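Local coordinates for surface layer protein (Geobacillus stearothermophilus, PDB 2RA1) that probably helps build the self-assembling surface lattice of the bacterial cell, this fragment being the N-terminal part that appears to bind cell-wall sugars, at residues S8-Q13 with A68-I73; A331-N336 with V401-V406. All blocks are in the same frame, centred on the assembly; numbering follows the deposited sequence.

Overall arrangement
Interactions 1 and 2 sit on opposite sides of the chain's centre, with their own centres about 106 Å apart, and share no element of structure. Interaction 1 joins helices 3-28 and 63-77 in the coiled-coil part near the N-terminus; interaction 2 lies in the all-beta C-terminal part of the fragment and sets strand 332-335 against the loop before strand 406-410. The first is partly buried, two of its five touching residues, A10 and L70, being buried, and pairs apolar packing with a salt bridge. The second is a surface contact with one buried residue, I333; it buries more area, 360 against 237 Å², yet rests on van der Waals contact alone.

Interaction 1 of 2, residues S8-Q13 with A68-I73; sequences SQAKAQ and ADLQAI
Helices 3-28 and 63-77 run side by side in the triple coiled coil of the N-terminal part, and K11 reaches across from the first to D69, L70 and I73 of the second. The two axes are 9° from parallel and 9.9 Å apart. K11 buries more area than any other residue here, 102 of the 237 Å² summed over both sides. With CG anti to the carbonyl carbon (chi1 -66°), its chain sets out beside the backbone N, CG resting 3.8 Å from I73 CG1 and 4.0 Å from L70 CD2. A bend at chi3 then turns the end of the chain to D69, and K11 crosses all three partners at about a right angle. On the inner side A10 CB faces L70 CD2 at 4.2 Å, and A51 and Y48 of helix 34-58 touch A10 and L70 respectively, completing the three-helix core. The ammonium lies at the partly exposed edge of the helix pair, where one water accepts from K11 NZ and donates to D69 OD1, so that both carboxylate oxygens are engaged. The direct salt bridge runs from K11 NZ to the syn side of D69 OD2, 2.7 Å long and 16° out of the carboxylate plane.

Interaction 2 of 2, residues A331-N336 with V401-V406; sequences ASITFN and VTTGNV
Strand 332-335, paired with 352-355 in a two-stranded antiparallel sheet, packs against the ST-turn loop of segment 401-406, which enters strand 406-410 at V406; T403 of this loop meets I333 and F335. T403 CB lies 3.9 Å from F335 CE1. From there the methyl CG2, anti to the carbonyl carbon, packs between F335 CD1 at 3.7 Å and the backbone O of I333. The hydroxyl takes the other branch (chi1 59°), with OG1 3.5 Å from F335 CE1, approaching the ring obliquely. That same OG1 donates 2.8 Å to G404 O, in the carbonyl plane on a lone pair, and is also bonded to A394 N of strand 389-397. An alanine in place of T403 would probably open a gap beside the F335 ring, where CG2 and OG1 now touch it, and leave G404 O and A394 N without their hydroxyl partner. One residue back, I333 CG2 presses on the T402 backbone, 3.4 Å from its C, while the I333 side chain also touches V352, V354, L368 and A394. V401 CG1 covers the S332 backbone in the same way, next to the classic beta bulge that A331 and S332 form opposite K355. In the ST turn T402 OG1, also bonded to T395 OG1, accepts a hydrogen bond from G404 N at 3.3 Å, with an N-H...O angle of 176°.

Interaction 1 of 2, residues S8-Q13 with A68-I73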
# COMPACT_ATOMS: atom_id res chain seq x y z
N SER A 8 -26.26 60.26 2.80
CA SER A 8 -27.06 59.42 3.67
C SER A 8 -27.55 58.16 2.91
O SER A 8 -27.44 57.03 3.41
CB SER A 8 -28.24 60.22 4.20
OG SER A 8 -29.06 59.43 5.03
N GLN A 9 -28.04 58.36 1.69
CA GLN A 9 -28.63 57.27 0.93
C GLN A 9 -27.61 56.29 0.35
O GLN A 9 -27.84 55.09 0.33
CB GLN A 9 -29.54 57.82 -0.18
CG GLN A 9 -30.81 58.44 0.39
CD GLN A 9 -31.69 59.06 -0.67
OE1 GLN A 9 -31.22 59.43 -1.75
NE2 GLN A 9 -32.98 59.19 -0.36
N ALA A 10 -26.48 56.81 -0.12
CA ALA A 10 -25.44 55.99 -0.71
C ALA A 10 -24.87 55.05 0.36
O ALA A 10 -24.56 53.90 0.08
CB ALA A 10 -24.36 56.87 -1.30
N LYS A 11 -24.76 55.54 1.59
CA LYS A 11 -24.31 54.70 2.70
C LYS A 11 -25.31 53.61 3.01
O LYS A 11 -24.94 52.45 3.25
CB LYS A 11 -24.04 55.53 3.95
CG LYS A 11 -22.88 56.49 3.77
CD LYS A 11 -22.91 57.61 4.78
CE LYS A 11 -23.20 57.11 6.18
NZ LYS A 11 -23.06 58.22 7.16
N ALA A 12 -26.58 53.97 3.01
CA ALA A 12 -27.64 53.00 3.20
C ALA A 12 -27.56 51.93 2.10
O ALA A 12 -27.75 50.75 2.36
CB ALA A 12 -29.01 53.69 3.19
N GLN A 13 -27.24 52.35 0.88
CA GLN A 13 -27.22 51.43 -0.25
C GLN A 13 -26.04 50.44 -0.15
O GLN A 13 -26.14 49.29 -0.56
CB GLN A 13 -27.10 52.23 -1.53
CG GLN A 13 -27.09 51.43 -2.79
CD GLN A 13 -28.45 51.36 -3.41
OE1 GLN A 13 -29.26 50.50 -3.07
NE2 GLN A 13 -28.73 52.30 -4.32
N ALA A 68 -14.46 60.85 3.33
CA ALA A 68 -13.94 59.92 4.32
C ALA A 68 -15.06 59.05 4.89
O ALA A 68 -14.88 57.84 5.05
CB ALA A 68 -13.24 60.68 5.45
N ASP A 69 -16.21 59.66 5.19
CA ASP A 69 -17.32 58.87 5.73
C ASP A 69 -17.75 57.81 4.70
O ASP A 69 -17.84 56.63 5.02
CB ASP A 69 -18.48 59.79 6.07
CG ASP A 69 -19.63 59.06 6.75
OD1 ASP A 69 -19.40 58.03 7.41
OD2 ASP A 69 -20.77 59.56 6.65
N LEU A 70 -18.01 58.27 3.48
CA LEU A 70 -18.38 57.41 2.36
C LEU A 70 -17.37 56.28 2.14
O LEU A 70 -17.74 55.13 1.93
CB LEU A 70 -18.49 58.24 1.09
CG LEU A 70 -19.74 59.13 0.93
CD1 LEU A 70 -19.59 60.11 -0.22
CD2 LEU A 70 -20.95 58.27 0.72
N GLN A 71 -16.09 56.64 2.19
CA GLN A 71 -15.03 55.70 1.94
C GLN A 71 -15.00 54.64 3.04
O GLN A 71 -14.79 53.46 2.76
CB GLN A 71 -13.68 56.44 1.91
CG GLN A 71 -12.48 55.50 1.99
CD GLN A 71 -11.15 56.21 1.86
OE1 GLN A 71 -11.09 57.41 1.60
NE2 GLN A 71 -10.07 55.45 2.03
N ALA A 72 -15.17 55.08 4.27
CA ALA A 72 -15.18 54.20 5.42
C ALA A 72 -16.29 53.16 5.32
O ALA A 72 -16.08 52.00 5.64
CB ALA A 72 -15.32 55.00 6.70
N ILE A 73 -17.46 53.59 4.87
CA ILE A 73 -18.60 52.70 4.78
C ILE A 73 -18.37 51.71 3.64
O ILE A 73 -18.63 50.52 3.77
CB ILE A 73 -19.90 53.49 4.51
CG1 ILE A 73 -20.14 54.52 5.61
CG2 ILE A 73 -21.09 52.53 4.40
CD1 ILE A 73 -20.31 53.93 7.02
O HOH W 1 -21.36 56.93 8.91

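Interaction 2 of 2, residues A331-N336 with V401-V406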
# COMPACT_ATOMS: atom_id res chain seq x y z
N ALA A 331 21.16 -37.32 20.37
CA ALA A 331 21.64 -37.66 21.70
C ALA A 331 20.49 -38.14 22.56
O ALA A 331 20.66 -39.01 23.42
CB ALA A 331 22.30 -36.46 22.34
N SER A 332 19.30 -37.58 22.35
CA SER A 332 18.14 -38.02 23.10
C SER A 332 16.87 -38.13 22.24
O SER A 332 16.76 -37.51 21.17
CB SER A 332 17.92 -37.15 24.34
OG SER A 332 17.10 -36.03 24.06
N ILE A 333 15.92 -38.94 22.71
CA ILE A 333 14.65 -39.05 22.04
C ILE A 333 13.55 -39.33 23.04
O ILE A 333 13.71 -40.15 23.94
CB ILE A 333 14.66 -40.13 20.93
CG1 ILE A 333 13.38 -40.03 20.11
CG2 ILE A 333 14.84 -41.51 21.51
CD1 ILE A 333 13.22 -41.11 19.10
N THR A 334 12.43 -38.60 22.90
CA THR A 334 11.29 -38.78 23.78
C THR A 334 9.96 -38.62 23.04
O THR A 334 9.90 -37.97 21.99
CB THR A 334 11.31 -37.79 24.93
OG1 THR A 334 11.28 -36.46 24.39
CG2 THR A 334 12.60 -37.95 25.75
N PHE A 335 8.91 -39.22 23.60
CA PHE A 335 7.55 -39.07 23.12
C PHE A 335 7.02 -37.74 23.63
O PHE A 335 7.30 -37.33 24.77
CB PHE A 335 6.70 -40.24 23.61
CG PHE A 335 6.84 -41.47 22.77
CD1 PHE A 335 7.58 -42.56 23.21
CD2 PHE A 335 6.25 -41.54 21.51
CE1 PHE A 335 7.73 -43.69 22.42
CE2 PHE A 335 6.39 -42.66 20.72
CZ PHE A 335 7.15 -43.74 21.17
N ASN A 336 6.27 -37.04 22.79
CA ASN A 336 5.88 -35.68 23.12
C ASN A 336 4.88 -35.61 24.27
O ASN A 336 4.89 -34.67 25.06
CB ASN A 336 5.38 -34.96 21.88
CG ASN A 336 6.42 -34.88 20.82
OD1 ASN A 336 7.61 -34.98 21.11
ND2 ASN A 336 6.00 -34.70 19.58
N VAL A 401 20.23 -44.29 20.64
CA VAL A 401 19.34 -43.29 21.21
C VAL A 401 17.94 -43.85 21.06
O VAL A 401 17.50 -44.13 19.94
CB VAL A 401 19.44 -41.94 20.48
CG1 VAL A 401 18.69 -40.88 21.24
CG2 VAL A 401 20.89 -41.52 20.35
N THR A 402 17.25 -44.03 22.18
CA THR A 402 15.99 -44.73 22.19
C THR A 402 15.08 -44.34 23.36
O THR A 402 15.56 -43.94 24.42
CB THR A 402 16.24 -46.22 22.26
OG1 THR A 402 14.99 -46.92 22.17
CG2 THR A 402 16.95 -46.57 23.59
N THR A 403 13.76 -44.44 23.17
CA THR A 403 12.82 -44.20 24.27
C THR A 403 12.76 -45.38 25.28
O THR A 403 12.35 -45.21 26.43
CB THR A 403 11.38 -43.91 23.76
OG1 THR A 403 10.92 -45.02 23.00
CG2 THR A 403 11.31 -42.69 22.89
N GLY A 404 13.18 -46.57 24.85
CA GLY A 404 12.83 -47.79 25.58
C GLY A 404 11.34 -48.03 25.39
O GLY A 404 10.67 -47.27 24.68
N ASN A 405 10.80 -49.07 26.02
CA ASN A 405 9.36 -49.35 25.94
C ASN A 405 8.56 -48.42 26.82
O ASN A 405 8.85 -48.23 28.01
CB ASN A 405 9.05 -50.81 26.27
CG ASN A 405 9.46 -51.75 25.18
OD1 ASN A 405 9.59 -51.34 24.02
ND2 ASN A 405 9.69 -53.00 25.53
N VAL A 406 7.57 -47.77 26.21
CA VAL A 406 6.78 -46.78 26.92
C VAL A 406 5.32 -47.13 26.70
O VAL A 406 4.90 -47.41 25.58
CB VAL A 406 7.06 -45.34 26.42
CG1 VAL A 406 6.20 -44.35 27.18
CG2 VAL A 406 8.56 -44.98 26.54